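PDB 2QG7: ethanolamine kinase Pv091845 from Plasmodium vivax, which probably phosphorylates ethanolamine, the first step in making phosphatidylethanolamine by way of ethanolamine. Local coordinates for residues I202-L214 with V291-I303. Numbering follows the deposited sequence.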
ATOM      1  N   ILE D 202     -22.977   7.708 -15.663  1.00 44.15           N
ATOM      2  CA  ILE D 202     -21.602   7.644 -16.149  1.00 43.86           C
ATOM      3  C   ILE D 202     -21.521   6.839 -17.445  1.00 43.43           C
ATOM      4  O   ILE D 202     -20.842   7.246 -18.399  1.00 43.00           O
ATOM      5  CB  ILE D 202     -20.631   7.077 -15.049  1.00 43.56           C
ATOM      6  CG1 ILE D 202     -20.575   8.047 -13.864  1.00 44.56           C
ATOM      7  CG2 ILE D 202     -19.238   6.831 -15.621  1.00 42.93           C
ATOM      8  CD1 ILE D 202     -20.029   7.480 -12.533  1.00 42.76           C
ATOM      9  N   ALA D 203     -22.202   5.693 -17.448  1.00 44.07           N
ATOM     10  CA  ALA D 203     -22.259   4.758 -18.588  1.00 44.63           C
ATOM     11  C   ALA D 203     -22.893   5.400 -19.815  1.00 45.17           C
ATOM     12  O   ALA D 203     -22.358   5.286 -20.936  1.00 45.68           O
ATOM     13  CB  ALA D 203     -23.027   3.526 -18.188  1.00 44.99           C
ATOM     14  N   LYS D 204     -24.011   6.110 -19.605  1.00 45.98           N
ATOM     15  CA  LYS D 204     -24.698   6.839 -20.710  1.00 45.80           C
ATOM     16  C   LYS D 204     -23.822   7.901 -21.352  1.00 45.39           C
ATOM     17  O   LYS D 204     -23.802   8.016 -22.588  1.00 46.06           O
ATOM     18  CB  LYS D 204     -25.988   7.499 -20.242  1.00 46.64           C
ATOM     19  CG  LYS D 204     -27.146   6.558 -20.004  1.00 47.53           C
ATOM     20  CD  LYS D 204     -28.338   7.407 -19.640  1.00 53.93           C
ATOM     21  CE  LYS D 204     -29.428   6.588 -18.970  1.00 57.13           C
ATOM     22  NZ  LYS D 204     -30.032   5.625 -19.944  1.00 61.32           N
ATOM     23  N   ASN D 205     -23.111   8.674 -20.518  1.00 44.44           N
ATOM     24  CA  ASN D 205     -22.150   9.688 -21.000  1.00 43.42           C
ATOM     25  C   ASN D 205     -20.936   9.077 -21.657  1.00 42.94           C
ATOM     26  O   ASN D 205     -20.375   9.620 -22.605  1.00 43.07           O
ATOM     27  CB  ASN D 205     -21.719  10.620 -19.867  1.00 43.17           C
ATOM     28  CG  ASN D 205     -21.159  11.935 -20.385  1.00 44.28           C
ATOM     29  OD1 ASN D 205     -21.716  12.551 -21.290  1.00 48.21           O
ATOM     30  ND2 ASN D 205     -20.053  12.363 -19.821  1.00 46.71           N
ATOM     31  N   LEU D 206     -20.538   7.916 -21.156  1.00 44.30           N
ATOM     32  CA  LEU D 206     -19.384   7.183 -21.698  1.00 45.25           C
ATOM     33  C   LEU D 206     -19.707   6.609 -23.069  1.00 46.17           C
ATOM     34  O   LEU D 206     -18.842   6.565 -23.924  1.00 47.20           O
ATOM     35  CB  LEU D 206     -18.876   6.095 -20.708  1.00 44.24           C
ATOM     36  CG  LEU D 206     -17.591   5.346 -21.125  1.00 43.12           C
ATOM     37  CD1 LEU D 206     -16.361   6.260 -21.100  1.00 41.10           C
ATOM     38  CD2 LEU D 206     -17.358   4.125 -20.270  1.00 42.50           C
ATOM     39  N   LYS D 207     -20.956   6.170 -23.274  1.00 48.13           N
ATOM     40  CA  LYS D 207     -21.405   5.734 -24.604  1.00 49.20           C
ATOM     41  C   LYS D 207     -21.417   6.889 -25.612  1.00 49.26           C
ATOM     42  O   LYS D 207     -20.932   6.725 -26.746  1.00 48.88           O
ATOM     43  CB  LYS D 207     -22.790   5.097 -24.537  1.00 50.15           C
ATOM     44  CG  LYS D 207     -22.830   3.743 -25.231  1.00 53.43           C
ATOM     45  CD  LYS D 207     -22.731   3.922 -26.737  1.00 60.78           C
ATOM     46  CE  LYS D 207     -22.312   2.654 -27.416  1.00 62.38           C
ATOM     47  NZ  LYS D 207     -23.449   1.693 -27.291  1.00 67.14           N
ATOM     48  N   LEU D 208     -21.964   8.046 -25.193  1.00 48.91           N
ATOM     49  CA  LEU D 208     -21.850   9.271 -25.973  1.00 49.52           C
ATOM     50  C   LEU D 208     -20.421   9.582 -26.441  1.00 50.16           C
ATOM     51  O   LEU D 208     -20.218   9.976 -27.577  1.00 51.11           O
ATOM     52  CB  LEU D 208     -22.403  10.460 -25.184  1.00 50.23           C
ATOM     53  CG  LEU D 208     -23.918  10.494 -24.911  1.00 53.22           C
ATOM     54  CD1 LEU D 208     -24.326  11.597 -23.874  1.00 55.66           C
ATOM     55  CD2 LEU D 208     -24.667  10.695 -26.227  1.00 55.01           C
ATOM     56  N   LEU D 209     -19.433   9.433 -25.551  1.00 50.40           N
ATOM     57  CA  LEU D 209     -18.041   9.558 -25.911  1.00 49.92           C
ATOM     58  C   LEU D 209     -17.630   8.464 -26.887  1.00 50.27           C
ATOM     59  O   LEU D 209     -16.955   8.709 -27.888  1.00 50.48           O
ATOM     60  CB  LEU D 209     -17.167   9.556 -24.636  1.00 50.53           C
ATOM     61  CG  LEU D 209     -15.657   9.285 -24.692  1.00 49.37           C
ATOM     62  CD1 LEU D 209     -14.937  10.418 -25.358  1.00 48.92           C
ATOM     63  CD2 LEU D 209     -15.106   9.045 -23.309  1.00 50.71           C
ATOM     64  N   HIS D 210     -18.046   7.240 -26.596  1.00 51.42           N
ATOM     65  CA  HIS D 210     -17.651   6.113 -27.429  1.00 52.17           C
ATOM     66  C   HIS D 210     -18.319   6.082 -28.818  1.00 52.65           C
ATOM     67  O   HIS D 210     -17.847   5.387 -29.721  1.00 51.96           O
ATOM     68  CB  HIS D 210     -17.811   4.800 -26.650  1.00 51.52           C
ATOM     69  CG  HIS D 210     -16.793   4.633 -25.554  1.00 51.61           C
ATOM     70  ND1 HIS D 210     -16.783   3.548 -24.688  1.00 50.88           N
ATOM     71  CD2 HIS D 210     -15.757   5.427 -25.182  1.00 49.16           C
ATOM     72  CE1 HIS D 210     -15.783   3.684 -23.835  1.00 48.80           C
ATOM     73  NE2 HIS D 210     -15.149   4.815 -24.113  1.00 48.99           N
ATOM     74  N   ASP D 211     -19.403   6.848 -28.975  1.00 54.27           N
ATOM     75  CA  ASP D 211     -20.168   6.940 -30.229  1.00 55.22           C
ATOM     76  C   ASP D 211     -19.546   7.873 -31.246  1.00 56.16           C
ATOM     77  O   ASP D 211     -19.899   7.837 -32.413  1.00 57.07           O
ATOM     78  CB  ASP D 211     -21.597   7.403 -29.961  1.00 55.20           C
ATOM     79  CG  ASP D 211     -22.493   6.277 -29.447  1.00 56.34           C
ATOM     80  OD1 ASP D 211     -22.174   5.092 -29.709  1.00 58.98           O
ATOM     81  OD2 ASP D 211     -23.517   6.572 -28.784  1.00 56.50           O
ATOM     82  N   ILE D 212     -18.629   8.714 -30.804  1.00 57.98           N
ATOM     83  CA  ILE D 212     -17.936   9.643 -31.678  1.00 59.91           C
ATOM     84  C   ILE D 212     -17.182   8.883 -32.763  1.00 62.91           C
ATOM     85  O   ILE D 212     -16.277   8.093 -32.473  1.00 63.29           O
ATOM     86  CB  ILE D 212     -16.990  10.591 -30.885  1.00 59.11           C
ATOM     87  CG1 ILE D 212     -17.785  11.425 -29.888  1.00 58.16           C
ATOM     88  CG2 ILE D 212     -16.236  11.512 -31.793  1.00 56.95           C
ATOM     89  CD1 ILE D 212     -16.910  12.258 -29.016  1.00 58.48           C
ATOM     90  N   LYS D 213     -17.567   9.146 -34.014  1.00 66.18           N
ATOM     91  CA  LYS D 213     -16.970   8.503 -35.177  1.00 69.40           C
ATOM     92  C   LYS D 213     -15.561   8.984 -35.440  1.00 70.68           C
ATOM     93  O   LYS D 213     -15.259  10.191 -35.326  1.00 70.12           O
ATOM     94  CB  LYS D 213     -17.849   8.696 -36.422  1.00 69.72           C
ATOM     95  CG  LYS D 213     -19.146   7.873 -36.387  1.00 72.54           C
ATOM     96  CD  LYS D 213     -19.991   8.135 -37.626  1.00 77.35           C
ATOM     97  CE  LYS D 213     -21.455   7.662 -37.408  1.00 79.71           C
ATOM     98  NZ  LYS D 213     -22.190   7.809 -38.707  1.00 82.33           N
ATOM     99  N   LEU D 214     -14.706   8.016 -35.802  1.00 73.28           N
ATOM    100  CA  LEU D 214     -13.296   8.309 -36.063  1.00 76.03           C
ATOM    101  C   LEU D 214     -12.978   8.014 -37.508  1.00 77.70           C
ATOM    102  O   LEU D 214     -12.822   6.848 -37.905  1.00 77.71           O
ATOM    103  CB  LEU D 214     -12.359   7.526 -35.113  1.00 75.99           C
ATOM    104  CG  LEU D 214     -12.457   7.824 -33.597  1.00 75.97           C
ATOM    105  CD1 LEU D 214     -11.467   6.924 -32.808  1.00 76.84           C
ATOM    106  CD2 LEU D 214     -12.166   9.320 -33.304  1.00 75.72           C
ATOM    107  N   VAL D 291     -12.446   2.923 -29.999  1.00 52.20           N
ATOM    108  CA  VAL D 291     -13.288   4.117 -29.905  1.00 51.68           C
ATOM    109  C   VAL D 291     -12.488   5.252 -29.294  1.00 51.38           C
ATOM    110  O   VAL D 291     -11.325   5.070 -28.902  1.00 52.71           O
ATOM    111  CB  VAL D 291     -14.589   3.844 -29.113  1.00 51.64           C
ATOM    112  CG1 VAL D 291     -15.363   2.688 -29.768  1.00 51.64           C
ATOM    113  CG2 VAL D 291     -14.301   3.484 -27.694  1.00 51.95           C
ATOM    114  N   LEU D 292     -13.066   6.445 -29.250  1.00 51.00           N
ATOM    115  CA  LEU D 292     -12.404   7.551 -28.564  1.00 48.74           C
ATOM    116  C   LEU D 292     -12.683   7.326 -27.102  1.00 48.06           C
ATOM    117  O   LEU D 292     -13.847   7.432 -26.643  1.00 47.61           O
ATOM    118  CB  LEU D 292     -12.987   8.880 -29.018  1.00 49.17           C
ATOM    119  CG  LEU D 292     -12.292  10.169 -28.564  1.00 49.36           C
ATOM    120  CD1 LEU D 292     -10.775  10.104 -28.794  1.00 47.29           C
ATOM    121  CD2 LEU D 292     -12.916  11.367 -29.244  1.00 47.70           C
ATOM    122  N   CYS D 293     -11.620   6.985 -26.375  1.00 46.89           N
ATOM    123  CA  CYS D 293     -11.707   6.720 -24.940  1.00 45.45           C
ATOM    124  C   CYS D 293     -11.315   7.941 -24.108  1.00 44.53           C
ATOM    125  O   CYS D 293     -10.598   8.804 -24.564  1.00 44.48           O
ATOM    126  CB  CYS D 293     -10.810   5.543 -24.616  1.00 45.92           C
ATOM    127  SG  CYS D 293     -11.387   3.961 -25.288  1.00 45.53           S
ATOM    128  N   HIS D 294     -11.819   8.027 -22.884  1.00 44.72           N
ATOM    129  CA  HIS D 294     -11.327   9.024 -21.934  1.00 44.32           C
ATOM    130  C   HIS D 294      -9.937   8.685 -21.357  1.00 44.25           C
ATOM    131  O   HIS D 294      -9.025   9.548 -21.325  1.00 44.34           O
ATOM    132  CB  HIS D 294     -12.328   9.228 -20.818  1.00 44.13           C
ATOM    133  CG  HIS D 294     -11.944  10.335 -19.877  1.00 44.56           C
ATOM    134  ND1 HIS D 294     -10.974  10.187 -18.900  1.00 41.92           N
ATOM    135  CD2 HIS D 294     -12.403  11.602 -19.759  1.00 41.03           C
ATOM    136  CE1 HIS D 294     -10.853  11.316 -18.229  1.00 41.90           C
ATOM    137  NE2 HIS D 294     -11.711  12.189 -18.727  1.00 42.51           N
ATOM    138  N   CYS D 295      -9.788   7.431 -20.911  1.00 43.97           N
ATOM    139  CA  CYS D 295      -8.491   6.817 -20.500  1.00 44.05           C
ATOM    140  C   CYS D 295      -8.034   7.048 -19.061  1.00 43.68           C
ATOM    141  O   CYS D 295      -7.058   6.443 -18.646  1.00 43.83           O
ATOM    142  CB  CYS D 295      -7.356   7.150 -21.469  1.00 43.64           C
ATOM    143  SG  CYS D 295      -7.683   6.713 -23.164  1.00 45.96           S
ATOM    144  N   ASP D 296      -8.741   7.924 -18.337  1.00 43.87           N
ATOM    145  CA  ASP D 296      -8.433   8.303 -16.969  1.00 44.02           C
ATOM    146  C   ASP D 296      -9.715   8.598 -16.200  1.00 44.15           C
ATOM    147  O   ASP D 296      -9.909   9.642 -15.564  1.00 43.82           O
ATOM    148  CB  ASP D 296      -7.454   9.487 -16.931  1.00 44.18           C
ATOM    149  CG  ASP D 296      -6.797   9.638 -15.585  1.00 46.86           C
ATOM    150  OD1 ASP D 296      -6.735   8.631 -14.804  1.00 48.06           O
ATOM    151  OD2 ASP D 296      -6.373  10.773 -15.279  1.00 50.01           O
ATOM    152  N   LEU D 297     -10.625   7.650 -16.265  1.00 45.12           N
ATOM    153  CA  LEU D 297     -11.954   7.900 -15.748  1.00 45.29           C
ATOM    154  C   LEU D 297     -12.042   7.556 -14.274  1.00 45.32           C
ATOM    155  O   LEU D 297     -12.838   6.721 -13.855  1.00 45.21           O
ATOM    156  CB  LEU D 297     -12.984   7.178 -16.596  1.00 44.86           C
ATOM    157  CG  LEU D 297     -14.367   7.837 -16.769  1.00 48.64           C
ATOM    158  CD1 LEU D 297     -14.343   9.213 -17.483  1.00 44.14           C
ATOM    159  CD2 LEU D 297     -15.311   6.850 -17.487  1.00 48.11           C
ATOM    160  N   LEU D 298     -11.193   8.214 -13.492  1.00 45.83           N
ATOM    161  CA  LEU D 298     -11.286   8.179 -12.025  1.00 45.64           C
ATOM    162  C   LEU D 298     -12.384   9.107 -11.538  1.00 44.67           C
ATOM    163  O   LEU D 298     -12.820   9.979 -12.263  1.00 44.06           O
ATOM    164  CB  LEU D 298      -9.934   8.502 -11.348  1.00 45.83           C
ATOM    165  CG  LEU D 298      -8.897   9.458 -11.955  1.00 47.43           C
ATOM    166  CD1 LEU D 298      -9.199  10.896 -11.618  1.00 46.05           C
ATOM    167  CD2 LEU D 298      -7.516   9.113 -11.453  1.00 46.61           C
ATOM    168  N   SER D 299     -12.821   8.903 -10.300  1.00 44.86           N
ATOM    169  CA  SER D 299     -14.016   9.565  -9.768  1.00 46.04           C
ATOM    170  C   SER D 299     -13.926  11.072  -9.698  1.00 46.02           C
ATOM    171  O   SER D 299     -14.919  11.751  -9.846  1.00 46.80           O
ATOM    172  CB  SER D 299     -14.401   9.014  -8.393  1.00 46.09           C
ATOM    173  OG  SER D 299     -13.326   9.199  -7.484  1.00 48.95           O
ATOM    174  N   SER D 300     -12.728  11.586  -9.476  1.00 46.78           N
ATOM    175  CA  SER D 300     -12.461  13.024  -9.439  1.00 46.43           C
ATOM    176  C   SER D 300     -12.455  13.662 -10.822  1.00 45.86           C
ATOM    177  O   SER D 300     -12.500  14.867 -10.931  1.00 45.79           O
ATOM    178  CB  SER D 300     -11.141  13.306  -8.686  1.00 47.03           C
ATOM    179  OG  SER D 300     -10.022  12.900  -9.456  1.00 47.43           O
ATOM    180  N   ASN D 301     -12.413  12.839 -11.874  1.00 45.96           N
ATOM    181  CA  ASN D 301     -12.637  13.272 -13.263  1.00 44.70           C
ATOM    182  C   ASN D 301     -14.096  13.263 -13.751  1.00 44.67           C
ATOM    183  O   ASN D 301     -14.368  13.547 -14.907  1.00 44.19           O
ATOM    184  CB  ASN D 301     -11.734  12.473 -14.196  1.00 44.58           C
ATOM    185  CG  ASN D 301     -10.333  13.048 -14.250  1.00 43.43           C
ATOM    186  OD1 ASN D 301     -10.140  14.148 -13.778  1.00 44.43           O
ATOM    187  ND2 ASN D 301      -9.365  12.313 -14.799  1.00 42.56           N
ATOM    188  N   ILE D 302     -15.025  12.952 -12.843  1.00 45.37           N
ATOM    189  CA  ILE D 302     -16.448  12.886 -13.135  1.00 45.89           C
ATOM    190  C   ILE D 302     -17.172  13.888 -12.247  1.00 47.00           C
ATOM    191  O   ILE D 302     -17.112  13.805 -11.050  1.00 46.32           O
ATOM    192  CB  ILE D 302     -17.004  11.455 -12.941  1.00 45.49           C
ATOM    193  CG1 ILE D 302     -16.207  10.446 -13.755  1.00 42.98           C
ATOM    194  CG2 ILE D 302     -18.480  11.369 -13.330  1.00 46.92           C
ATOM    195  CD1 ILE D 302     -16.419   9.021 -13.320  1.00 41.93           C
ATOM    196  N   ILE D 303     -17.850  14.841 -12.876  1.00 49.31           N
ATOM    197  CA  ILE D 303     -18.444  16.011 -12.206  1.00 50.47           C
ATOM    198  C   ILE D 303     -19.961  15.890 -12.249  1.00 52.00           C
ATOM    199  O   ILE D 303     -20.542  15.621 -13.304  1.00 52.20           O
ATOM    200  CB  ILE D 303     -17.986  17.344 -12.931  1.00 50.58           C
ATOM    201  CG1 ILE D 303     -16.451  17.366 -13.149  1.00 49.06           C
ATOM    202  CG2 ILE D 303     -18.534  18.608 -12.238  1.00 49.61           C
ATOM    203  CD1 ILE D 303     -15.583  17.474 -11.849  1.00 48.87           C
TER
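His210 and Val291 meet ring to methyl where the end of helix 196-210 packs on strand 290-293 and the loop that follows it in a protein-kinase-like fold; with His294, Asp296 and Asn301 in the family's HxD...N pattern, that loop is consistent with its catalytic loop. The contact illustrates helix packing largely through apolar side chains. Val291 CG2 stands over one face of the imidazole, 3.6 Å from its centroid in a CH-pi contact, while Leu206 O lies over the opposite face. The CD2 edge turns to Leu292 O. ND1 is hydrogen-bonded to Tyr394 OH and NE2 to Asp363 OD2, fixing the ring's rotation; that OD2 also accepts a hydrogen bond from the backbone N of His294, so helix and loop share one carboxylate.

Next in the chain to His210, Leu209 carries CG anti to its backbone N (chi1 163°), swinging it toward the strand; CD2 then comes within 3.7 Å of His294 CB and CD1 faces Leu292 CG. Leu292 meets Ile212 through CD2. Toward the segment's start, Leu206 CD1 touches Leu297 CD2 at 3.8 Å, and Ile202 crosses Ile302 at about a right angle. Asn301 ND2 donates a nearly straight hydrogen bond of 2.8 Å to Asp296 O, in the carbonyl plane.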